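CurM Sulfotransferase (Moorea producta, PDB 4GBM) probably transfers a sulfonate group from the donor PAPS to an intermediate of curacin biosynthesis, leaving PAP (adenosine-3'-5'-diphosphate), which is bound here. Local coordinates at residues P250-H261 with N271-D279; E212-R220 with V231-L239. The protein carries 2 engineered substitutions. All coordinates share one frame; numbering follows the deposited sequence.

How the contacts relate
Read from the N terminus, the chain meets contact 2 first. Strand 216-220, the last of the five-stranded parallel sheet in order across it, turns through helix 221-226 into helix 228-239, which folds back along the strand; 212-220 with 231-239 thus closes a short, mostly helical excursion at one edge of the sheet. Contact 1 follows in series, neither nested in contact 2 nor crossing it: 250-261 and 271-279 pinch a loop of nine residues within the long segment between helices 228-239 and 297-305. The two centres lie about 24 Å apart. Contact 2 ties helix to sheet, whereas contact 1 folds loops beside the nucleotide.

Contact 1 of 2, residues P250-H261 with N271-D279; sequences PYQGDRMTGGVH and NFLKHNTID. With ZN (zinc ion), chain D; ZN (zinc ion), chain C; A3P (adenosine-3'-5'-diphosphate), chain G.
An offset aromatic stack, Tyr-251 on Phe-272, joins two loops beside the adenine edge of bound adenosine-3'-5'-diphosphate, in the long connection between helices 228-239 and 297-305. The ring planes are nearly parallel (3°), with centroids 4.3 Å apart, and their side chains enter from opposite directions. On the other face of the tyrosine ring Asn-276 CA makes a CH-pi contact almost over the centre, so the phenol is clamped between Phe-272 and backbone. The hydroxyl is gripped by two bonds at the ring edge: Tyr-251 OH donates to Phe-272 O at 2.6 Å and accepts from A3P N6 at 2.9 Å. Phe-272 O also receives His-275 N within its own turn. The adenine amine donates to Thr-277 O as well, and Asp-279 N reaches A3P N1 at 2.9 Å, a nearly straight bond, so the loop reads the adenine edge through backbone atoms. With CG anti to its carbonyl carbon (chi1 -57°), His-275 carries CD2 to 3.7 Å from A3P N7, while its ND1 and Asp-279 OD2 bind one zinc ion. A second zinc ion is held by His-261 NE2 together with Asp-269. Asn-271 ND2 grips the phosphate at A3P O2P, 2.8 Å away. An apolar contact of Pro-250 CG with Ile-278 CG1 widens the join, and the Leu-273 CD1 methyl makes van der Waals contact with Thr-257 O and His-261 CD2. Helix 45-53 packs against both loops: Val-50 touches Pro-250 and Phe-272, Arg-49 touches Thr-257 and Met-51 touches Ile-278.

Contact 2 of 2, residues E212-R220 with V231-L239; sequences EPERQHQIR and VLSQLCDFL
Val-231 opens the helical side by setting CG1 against Ile-219 CG2, 3.7 Å away, where segment 231-239 of helix 228-239 packs on strand 216-220 in nearly antiparallel fashion (170°, axes 9.5 Å apart). Its carbonyl does a second job: a water donates to Val-231 O and lies 2.7 Å from His-217 NE2, in the plane of the imidazole, bridging helix and strand. One turn on, Gln-234 O makes a van der Waals contact with His-217 CE1, 3.9 Å away. Leu-235 then splits its branches, CD1 toward His-217 CD2 at 4.0 Å and CD2 toward Ile-219 CD1 at 3.9 Å; the isoleucine crosses it at about a right angle. Phe-238 makes the broadest contact of the helix. Its CG stands anti to the backbone N (chi1 169°), laying the ring against the strand so that His-217 CB sits over its centre, 3.4 Å from the centroid, a close CH-pi contact. The two rings form an offset stack, planes at 19°, and Phe-238 CB returns a looser CH-pi contact to the imidazole face. The phenyl edge meets the chain at Arg-215, with Phe-238 CZ 3.7 Å from Arg-215 C. The helix covers one face of the strand at the edge of the parallel sheet, an α/β packing arrangement. Strand 158-163 lies alongside: Tyr-159 and Tyr-161 form backbone hydrogen bonds with His-217, Ile-160 touches Ile-219 and Leu-235, and Lys-158 touches Phe-238, while helix 221-226 places Leu-224 against Ile-219 and Val-231.

Contact 1 of 2, residues P250-H261 with N271-D279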
loop_
_atom_site.group_PDB
_atom_site.type_symbol
_atom_site.label_atom_id
_atom_site.label_comp_id
_atom_site.label_asym_id
_atom_site.label_seq_id
_atom_site.Cartn_x
_atom_site.Cartn_y
_atom_site.Cartn_z
ATOM N N PRO A 250 13.393 -6.514 -7.254
ATOM C CA PRO A 250 12.900 -5.177 -6.903
ATOM C C PRO A 250 13.972 -4.089 -6.781
ATOM O O PRO A 250 13.631 -2.908 -6.723
ATOM C CB PRO A 250 12.194 -5.402 -5.557
ATOM C CG PRO A 250 12.823 -6.630 -4.991
ATOM C CD PRO A 250 13.138 -7.493 -6.179
ATOM N N TYR A 251 15.245 -4.487 -6.762
ATOM C CA TYR A 251 16.371 -3.539 -6.686
ATOM C C TYR A 251 16.992 -3.214 -8.044
ATOM O O TYR A 251 18.049 -2.575 -8.121
ATOM C CB TYR A 251 17.419 -4.031 -5.670
ATOM C CG TYR A 251 16.871 -4.003 -4.267
ATOM C CD1 TYR A 251 16.932 -2.841 -3.499
ATOM C CD2 TYR A 251 16.234 -5.120 -3.731
ATOM C CE1 TYR A 251 16.392 -2.796 -2.211
ATOM C CE2 TYR A 251 15.689 -5.094 -2.453
ATOM C CZ TYR A 251 15.776 -3.928 -1.698
ATOM O OH TYR A 251 15.230 -3.901 -0.443
ATOM N N GLN A 252 16.331 -3.652 -9.113
ATOM C CA GLN A 252 16.801 -3.393 -10.476
ATOM C C GLN A 252 15.840 -2.469 -11.225
ATOM O O GLN A 252 14.624 -2.535 -11.030
ATOM C CB GLN A 252 16.978 -4.711 -11.242
ATOM C CG GLN A 252 18.121 -5.584 -10.723
ATOM C CD GLN A 252 18.291 -6.893 -11.493
ATOM O OE1 GLN A 252 17.620 -7.139 -12.495
ATOM N NE2 GLN A 252 19.200 -7.737 -11.019
ATOM N N GLY A 253 16.390 -1.613 -12.084
ATOM C CA GLY A 253 15.585 -0.710 -12.909
ATOM C C GLY A 253 15.063 0.507 -12.164
ATOM O O GLY A 253 15.411 0.732 -11.007
ATOM N N ASP A 254 14.238 1.302 -12.842
ATOM C CA ASP A 254 13.614 2.476 -12.233
ATOM C C ASP A 254 12.234 2.087 -11.727
ATOM O O ASP A 254 11.300 1.870 -12.506
ATOM C CB ASP A 254 13.531 3.646 -13.229
ATOM C CG ASP A 254 13.019 4.954 -12.596
ATOM O OD1 ASP A 254 12.513 4.959 -11.446
ATOM O OD2 ASP A 254 13.118 6.001 -13.272
ATOM N N ARG A 255 12.121 1.984 -10.410
ATOM C CA ARG A 255 10.861 1.611 -9.780
ATOM C C ARG A 255 10.377 2.698 -8.838
ATOM O O ARG A 255 9.683 2.423 -7.855
ATOM C CB ARG A 255 11.020 0.273 -9.071
ATOM C CG ARG A 255 11.412 -0.799 -10.063
ATOM C CD ARG A 255 11.431 -2.151 -9.454
ATOM N NE ARG A 255 11.953 -3.118 -10.411
ATOM C CZ ARG A 255 11.577 -4.389 -10.483
ATOM N NH1 ARG A 255 10.647 -4.881 -9.659
ATOM N NH2 ARG A 255 12.137 -5.169 -11.395
ATOM N N MET A 256 10.759 3.934 -9.158
ATOM C CA MET A 256 10.376 5.115 -8.390
ATOM C C MET A 256 10.782 4.997 -6.923
ATOM O O MET A 256 9.989 5.282 -6.016
ATOM C CB MET A 256 8.871 5.392 -8.542
ATOM C CG MET A 256 8.457 5.742 -9.964
ATOM S SD MET A 256 6.671 5.890 -10.176
ATOM C CE MET A 256 6.259 4.264 -10.796
ATOM N N THR A 257 12.017 4.544 -6.696
ATOM C CA THR A 257 12.600 4.507 -5.351
ATOM C C THR A 257 13.890 5.326 -5.304
ATOM O O THR A 257 14.440 5.577 -4.224
ATOM C CB THR A 257 12.919 3.062 -4.883
ATOM O OG1 THR A 257 13.935 2.501 -5.724
ATOM C CG2 THR A 257 11.680 2.176 -4.937
ATOM N N GLY A 258 14.365 5.742 -6.479
ATOM C CA GLY A 258 15.648 6.435 -6.594
ATOM C C GLY A 258 15.563 7.925 -6.322
ATOM O O GLY A 258 14.484 8.455 -6.045
ATOM N N GLY A 259 16.710 8.596 -6.409
ATOM C CA GLY A 259 16.802 10.031 -6.152
ATOM C C GLY A 259 16.687 10.357 -4.674
ATOM O O GLY A 259 17.181 9.611 -3.827
ATOM N N VAL A 260 16.038 11.478 -4.372
ATOM C CA VAL A 260 15.844 11.902 -2.985
ATOM C C VAL A 260 14.941 10.894 -2.279
ATOM O O VAL A 260 13.792 10.684 -2.672
ATOM C CB VAL A 260 15.273 13.340 -2.894
ATOM C CG1 VAL A 260 14.876 13.693 -1.463
ATOM C CG2 VAL A 260 16.292 14.359 -3.431
ATOM N N HIS A 261 15.495 10.262 -1.248
ATOM C CA HIS A 261 14.816 9.216 -0.497
ATOM C C HIS A 261 13.485 9.693 0.101
ATOM O O HIS A 261 12.471 8.992 -0.003
ATOM C CB HIS A 261 15.784 8.678 0.561
ATOM C CG HIS A 261 15.155 7.788 1.584
ATOM N ND1 HIS A 261 15.022 8.161 2.902
ATOM C CD2 HIS A 261 14.656 6.533 1.494
ATOM C CE1 HIS A 261 14.464 7.178 3.584
ATOM N NE2 HIS A 261 14.227 6.184 2.750
ATOM N N ASN A 271 11.864 1.289 4.938
ATOM C CA ASN A 271 13.197 0.700 5.121
ATOM C C ASN A 271 13.611 -0.217 3.976
ATOM O O ASN A 271 14.517 -1.040 4.117
ATOM C CB ASN A 271 13.320 -0.010 6.476
ATOM C CG ASN A 271 13.148 0.942 7.647
ATOM O OD1 ASN A 271 13.609 2.090 7.609
ATOM N ND2 ASN A 271 12.479 0.470 8.701
ATOM N N PHE A 272 12.949 -0.038 2.840
ATOM C CA PHE A 272 13.226 -0.817 1.643
ATOM C C PHE A 272 14.693 -0.666 1.221
ATOM O O PHE A 272 15.349 -1.647 0.865
ATOM C CB PHE A 272 12.254 -0.409 0.522
ATOM C CG PHE A 272 12.554 -1.055 -0.802
ATOM C CD1 PHE A 272 12.221 -2.392 -1.030
ATOM C CD2 PHE A 272 13.170 -0.330 -1.819
ATOM C CE1 PHE A 272 12.512 -2.999 -2.247
ATOM C CE2 PHE A 272 13.462 -0.929 -3.040
ATOM C CZ PHE A 272 13.129 -2.270 -3.252
ATOM N N LEU A 273 15.219 0.553 1.299
ATOM C CA LEU A 273 16.597 0.799 0.879
ATOM C C LEU A 273 17.645 0.459 1.951
ATOM O O LEU A 273 18.837 0.722 1.764
ATOM C CB LEU A 273 16.762 2.225 0.337
ATOM C CG LEU A 273 15.923 2.550 -0.909
ATOM C CD1 LEU A 273 16.096 4.007 -1.300
ATOM C CD2 LEU A 273 16.235 1.630 -2.099
ATOM N N LYS A 274 17.202 -0.129 3.065
ATOM C CA LYS A 274 18.132 -0.709 4.042
ATOM C C LYS A 274 18.403 -2.188 3.758
ATOM O O LYS A 274 19.153 -2.850 4.490
ATOM C CB LYS A 274 17.633 -0.497 5.473
ATOM C CG LYS A 274 17.717 0.964 5.914
ATOM C CD LYS A 274 17.219 1.140 7.337
ATOM C CE LYS A 274 17.177 2.611 7.732
ATOM N NZ LYS A 274 16.101 3.352 7.006
ATOM N N HIS A 275 17.805 -2.691 2.680
ATOM C CA HIS A 275 18.042 -4.053 2.208
ATOM C C HIS A 275 18.516 -4.010 0.761
ATOM O O HIS A 275 18.462 -2.960 0.114
ATOM C CB HIS A 275 16.756 -4.884 2.351
ATOM C CG HIS A 275 16.224 -4.910 3.751
ATOM N ND1 HIS A 275 16.661 -5.808 4.700
ATOM C CD2 HIS A 275 15.312 -4.129 4.377
ATOM C CE1 HIS A 275 16.043 -5.590 5.845
ATOM N NE2 HIS A 275 15.221 -4.570 5.677
ATOM N N ASN A 276 18.995 -5.142 0.254
ATOM C CA ASN A 276 19.421 -5.215 -1.144
ATOM C C ASN A 276 18.927 -6.465 -1.865
ATOM O O ASN A 276 19.337 -6.743 -2.998
ATOM C CB ASN A 276 20.949 -5.054 -1.273
ATOM C CG ASN A 276 21.717 -6.219 -0.687
ATOM O OD1 ASN A 276 21.129 -7.151 -0.138
ATOM N ND2 ASN A 276 23.044 -6.168 -0.796
ATOM N N THR A 277 18.032 -7.197 -1.202
ATOM C CA THR A 277 17.388 -8.371 -1.771
ATOM C C THR A 277 16.041 -8.563 -1.086
ATOM O O THR A 277 15.731 -7.858 -0.126
ATOM C CB THR A 277 18.274 -9.640 -1.612
ATOM O OG1 THR A 277 17.729 -10.710 -2.398
ATOM C CG2 THR A 277 18.389 -10.062 -0.145
ATOM N N ILE A 278 15.251 -9.514 -1.575
ATOM C CA ILE A 278 14.039 -9.933 -0.854
ATOM C C ILE A 278 14.536 -10.701 0.368
ATOM O O ILE A 278 15.066 -11.811 0.243
ATOM C CB ILE A 278 13.140 -10.818 -1.727
ATOM C CG1 ILE A 278 12.728 -10.064 -2.998
ATOM C CG2 ILE A 278 11.910 -11.273 -0.924
ATOM C CD1 ILE A 278 12.139 -10.954 -4.103
ATOM N N ASP A 279 14.399 -10.093 1.543
ATOM C CA ASP A 279 15.091 -10.592 2.732
ATOM C C ASP A 279 14.183 -11.517 3.536
ATOM O O ASP A 279 13.306 -11.065 4.277
ATOM C CB ASP A 279 15.608 -9.427 3.587
ATOM C CG ASP A 279 16.485 -9.886 4.736
ATOM O OD1 ASP A 279 16.438 -11.086 5.081
ATOM O OD2 ASP A 279 17.233 -9.048 5.286
HETATM ZN ZN ZN D . 18.089 -7.360 4.616
HETATM ZN ZN ZN C . 13.788 4.199 3.339
HETATM P P1 A3P G . 10.805 -2.773 9.238
HETATM O O1P A3P G . 10.361 -1.778 10.281
HETATM O O2P A3P G . 11.907 -2.258 8.347
HETATM O O3P A3P G . 11.034 -4.149 9.796
HETATM P P2 A3P G . 5.434 -1.273 4.663
HETATM O O4P A3P G . 4.072 -1.880 4.545
HETATM O O5P A3P G . 5.546 -0.110 5.607
HETATM O O6P A3P G . 6.084 -1.026 3.328
HETATM O "O5'" A3P G . 6.324 -2.416 5.383
HETATM C "C5'" A3P G . 7.633 -2.085 5.858
HETATM C "C4'" A3P G . 8.293 -3.389 6.236
HETATM O "O4'" A3P G . 8.587 -4.120 5.039
HETATM C "C3'" A3P G . 9.647 -3.191 6.888
HETATM O "O3'" A3P G . 9.492 -2.907 8.287
HETATM C "C2'" A3P G . 10.315 -4.529 6.591
HETATM O "O2'" A3P G . 10.024 -5.485 7.614
HETATM C "C1'" A3P G . 9.676 -4.999 5.289
HETATM N N9 A3P G . 10.648 -4.897 4.171
HETATM C C8 A3P G . 11.101 -3.778 3.568
HETATM N N7 A3P G . 12.011 -4.073 2.601
HETATM C C5 A3P G . 12.142 -5.416 2.591
HETATM C C6 A3P G . 12.928 -6.412 1.824
HETATM N N6 A3P G . 13.768 -6.003 0.842
HETATM N N1 A3P G . 12.760 -7.724 2.141
HETATM C C2 A3P G . 11.911 -8.138 3.108
HETATM N N3 A3P G . 11.163 -7.283 3.837
HETATM C C4 A3P G . 11.241 -5.951 3.614
#

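Contact 2 of 2, residues E212-R220 with V231-L239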
loop_
_atom_site.group_PDB
_atom_site.type_symbol
_atom_site.label_atom_id
_atom_site.label_comp_id
_atom_site.label_asym_id
_atom_site.label_seq_id
_atom_site.Cartn_x
_atom_site.Cartn_y
_atom_site.Cartn_z
ATOM N N GLU A 212 -17.017 -10.177 -4.510
ATOM C CA GLU A 212 -16.847 -11.487 -5.126
ATOM C C GLU A 212 -15.502 -12.097 -4.731
ATOM O O GLU A 212 -14.477 -11.406 -4.762
ATOM C CB GLU A 212 -16.922 -11.386 -6.649
ATOM C CG GLU A 212 -18.288 -11.002 -7.199
ATOM C CD GLU A 212 -18.474 -9.499 -7.397
ATOM O OE1 GLU A 212 -17.839 -8.683 -6.683
ATOM O OE2 GLU A 212 -19.284 -9.133 -8.274
ATOM N N PRO A 213 -15.493 -13.391 -4.349
ATOM C CA PRO A 213 -14.217 -14.059 -4.074
ATOM C C PRO A 213 -13.250 -13.925 -5.251
ATOM O O PRO A 213 -12.023 -13.893 -5.064
ATOM C CB PRO A 213 -14.625 -15.523 -3.889
ATOM C CG PRO A 213 -16.010 -15.445 -3.353
ATOM C CD PRO A 213 -16.649 -14.241 -3.993
ATOM N N GLU A 214 -13.810 -13.817 -6.451
ATOM C CA GLU A 214 -13.021 -13.760 -7.672
ATOM C C GLU A 214 -12.263 -12.437 -7.858
ATOM O O GLU A 214 -11.378 -12.342 -8.711
ATOM C CB GLU A 214 -13.915 -14.066 -8.883
ATOM C CG GLU A 214 -14.496 -15.498 -8.913
ATOM C CD GLU A 214 -15.699 -15.724 -7.987
ATOM O OE1 GLU A 214 -16.092 -16.899 -7.820
ATOM O OE2 GLU A 214 -16.261 -14.751 -7.434
ATOM N N ARG A 215 -12.586 -11.430 -7.045
ATOM C CA ARG A 215 -11.913 -10.120 -7.126
ATOM C C ARG A 215 -10.928 -9.842 -5.984
ATOM O O ARG A 215 -10.456 -8.710 -5.819
ATOM C CB ARG A 215 -12.949 -8.991 -7.222
ATOM C CG ARG A 215 -13.682 -8.981 -8.558
ATOM C CD ARG A 215 -14.273 -7.607 -8.864
ATOM N NE ARG A 215 -15.346 -7.208 -7.952
ATOM C CZ ARG A 215 -15.407 -6.055 -7.283
ATOM N NH1 ARG A 215 -16.451 -5.807 -6.500
ATOM N NH2 ARG A 215 -14.446 -5.142 -7.387
ATOM N N GLN A 216 -10.618 -10.875 -5.207
ATOM C CA GLN A 216 -9.727 -10.723 -4.059
ATOM C C GLN A 216 -8.738 -11.869 -3.936
ATOM O O GLN A 216 -9.032 -13.014 -4.305
ATOM C CB GLN A 216 -10.528 -10.573 -2.764
ATOM C CG GLN A 216 -11.534 -11.692 -2.532
ATOM C CD GLN A 216 -12.414 -11.413 -1.347
ATOM O OE1 GLN A 216 -11.980 -11.499 -0.197
ATOM N NE2 GLN A 216 -13.665 -11.067 -1.618
ATOM N N HIS A 217 -7.555 -11.546 -3.418
ATOM C CA HIS A 217 -6.474 -12.513 -3.309
ATOM C C HIS A 217 -5.622 -12.160 -2.106
ATOM O O HIS A 217 -5.150 -11.031 -1.999
ATOM C CB HIS A 217 -5.624 -12.428 -4.582
ATOM C CG HIS A 217 -4.528 -13.441 -4.667
ATOM N ND1 HIS A 217 -4.741 -14.737 -5.085
ATOM C CD2 HIS A 217 -3.200 -13.334 -4.427
ATOM C CE1 HIS A 217 -3.592 -15.391 -5.082
ATOM N NE2 HIS A 217 -2.643 -14.564 -4.682
ATOM N N GLN A 218 -5.420 -13.116 -1.207
ATOM C CA GLN A 218 -4.629 -12.855 -0.011
ATOM C C GLN A 218 -3.175 -13.238 -0.217
ATOM O O GLN A 218 -2.871 -14.285 -0.795
ATOM C CB GLN A 218 -5.195 -13.622 1.189
ATOM C CG GLN A 218 -4.596 -13.193 2.530
ATOM C CD GLN A 218 -5.062 -14.064 3.682
ATOM O OE1 GLN A 218 -4.305 -14.891 4.195
ATOM N NE2 GLN A 218 -6.310 -13.887 4.089
ATOM N N ILE A 219 -2.276 -12.375 0.257
ATOM C CA ILE A 219 -0.848 -12.675 0.306
ATOM C C ILE A 219 -0.362 -12.515 1.740
ATOM O O ILE A 219 -0.620 -11.500 2.373
ATOM C CB ILE A 219 -0.037 -11.747 -0.615
ATOM C CG1 ILE A 219 -0.394 -12.029 -2.082
ATOM C CG2 ILE A 219 1.485 -11.946 -0.397
ATOM C CD1 ILE A 219 0.274 -11.103 -3.063
ATOM N N ARG A 220 0.331 -13.529 2.244
ATOM C CA ARG A 220 0.963 -13.438 3.554
ATOM C C ARG A 220 2.385 -12.956 3.350
ATOM O O ARG A 220 3.133 -13.532 2.552
ATOM C CB ARG A 220 0.944 -14.796 4.250
ATOM C CG ARG A 220 -0.451 -15.418 4.220
ATOM C CD ARG A 220 -0.467 -16.835 4.763
ATOM N NE ARG A 220 -0.402 -16.870 6.220
ATOM C CZ ARG A 220 -1.420 -16.581 7.026
ATOM N NH1 ARG A 220 -1.248 -16.660 8.336
ATOM N NH2 ARG A 220 -2.607 -16.207 6.536
ATOM N N VAL A 231 4.540 -17.161 -4.576
ATOM C CA VAL A 231 3.565 -16.118 -4.274
ATOM C C VAL A 231 3.280 -15.263 -5.502
ATOM O O VAL A 231 2.119 -15.008 -5.832
ATOM C CB VAL A 231 4.022 -15.241 -3.085
ATOM C CG1 VAL A 231 3.149 -13.994 -2.943
ATOM C CG2 VAL A 231 4.022 -16.068 -1.809
ATOM N N LEU A 232 4.340 -14.847 -6.188
ATOM C CA LEU A 232 4.188 -13.960 -7.337
ATOM C C LEU A 232 3.579 -14.672 -8.543
ATOM O O LEU A 232 2.828 -14.060 -9.301
ATOM C CB LEU A 232 5.521 -13.283 -7.694
ATOM C CG LEU A 232 5.995 -12.216 -6.702
ATOM C CD1 LEU A 232 7.500 -11.993 -6.852
ATOM C CD2 LEU A 232 5.225 -10.921 -6.879
ATOM N N SER A 233 3.868 -15.964 -8.700
ATOM C CA SER A 233 3.272 -16.741 -9.787
ATOM C C SER A 233 1.759 -16.862 -9.594
ATOM O O SER A 233 0.987 -16.675 -10.539
ATOM C CB SER A 233 3.918 -18.124 -9.897
ATOM O OG SER A 233 3.363 -18.847 -10.980
ATOM N N GLN A 234 1.344 -17.152 -8.361
ATOM C CA GLN A 234 -0.077 -17.233 -8.028
ATOM C C GLN A 234 -0.766 -15.873 -8.152
ATOM O O GLN A 234 -1.925 -15.798 -8.578
ATOM C CB GLN A 234 -0.272 -17.825 -6.628
ATOM C CG GLN A 234 0.126 -19.298 -6.551
ATOM C CD GLN A 234 -0.057 -19.911 -5.168
ATOM O OE1 GLN A 234 -0.653 -19.309 -4.278
ATOM N NE2 GLN A 234 0.462 -21.123 -4.990
ATOM N N LEU A 235 -0.056 -14.807 -7.784
ATOM C CA LEU A 235 -0.579 -13.443 -7.943
ATOM C C LEU A 235 -0.759 -13.097 -9.424
ATOM O O LEU A 235 -1.757 -12.477 -9.810
ATOM C CB LEU A 235 0.335 -12.420 -7.253
ATOM C CG LEU A 235 -0.069 -10.948 -7.410
ATOM C CD1 LEU A 235 -1.458 -10.708 -6.819
ATOM C CD2 LEU A 235 0.967 -10.051 -6.760
ATOM N N CYS A 236 0.205 -13.499 -10.246
ATOM C CA CYS A 236 0.114 -13.263 -11.694
ATOM C C CYS A 236 -1.116 -13.942 -12.287
ATOM O O CYS A 236 -1.802 -13.360 -13.130
ATOM C CB CYS A 236 1.380 -13.730 -12.417
ATOM S SG CYS A 236 2.757 -12.570 -12.260
ATOM N N ASP A 237 -1.403 -15.165 -11.845
ATOM C CA ASP A 237 -2.604 -15.874 -12.304
ATOM C C ASP A 237 -3.867 -15.112 -11.908
ATOM O O ASP A 237 -4.791 -14.979 -12.714
ATOM C CB ASP A 237 -2.653 -17.311 -11.772
ATOM C CG ASP A 237 -1.537 -18.189 -12.333
ATOM O OD1 ASP A 237 -0.993 -17.870 -13.412
ATOM O OD2 ASP A 237 -1.211 -19.211 -11.692
ATOM N N PHE A 238 -3.886 -14.587 -10.685
ATOM C CA PHE A 238 -5.023 -13.800 -10.206
ATOM C C PHE A 238 -5.228 -12.523 -11.032
ATOM O O PHE A 238 -6.366 -12.157 -11.382
ATOM C CB PHE A 238 -4.821 -13.470 -8.723
ATOM C CG PHE A 238 -5.778 -12.450 -8.187
ATOM C CD1 PHE A 238 -7.130 -12.750 -8.043
ATOM C CD2 PHE A 238 -5.316 -11.188 -7.811
ATOM C CE1 PHE A 238 -8.012 -11.800 -7.530
ATOM C CE2 PHE A 238 -6.190 -10.227 -7.293
ATOM C CZ PHE A 238 -7.543 -10.537 -7.162
ATOM N N LEU A 239 -4.122 -11.861 -11.356
ATOM C CA LEU A 239 -4.161 -10.616 -12.126
ATOM C C LEU A 239 -4.314 -10.840 -13.632
ATOM O O LEU A 239 -4.546 -9.884 -14.373
ATOM C CB LEU A 239 -2.907 -9.777 -11.840
ATOM C CG LEU A 239 -2.703 -9.325 -10.390
ATOM C CD1 LEU A 239 -1.373 -8.583 -10.250
ATOM C CD2 LEU A 239 -3.869 -8.465 -9.911
HETATM O O HOH W 1 -0.039 -15.163 -4.172
#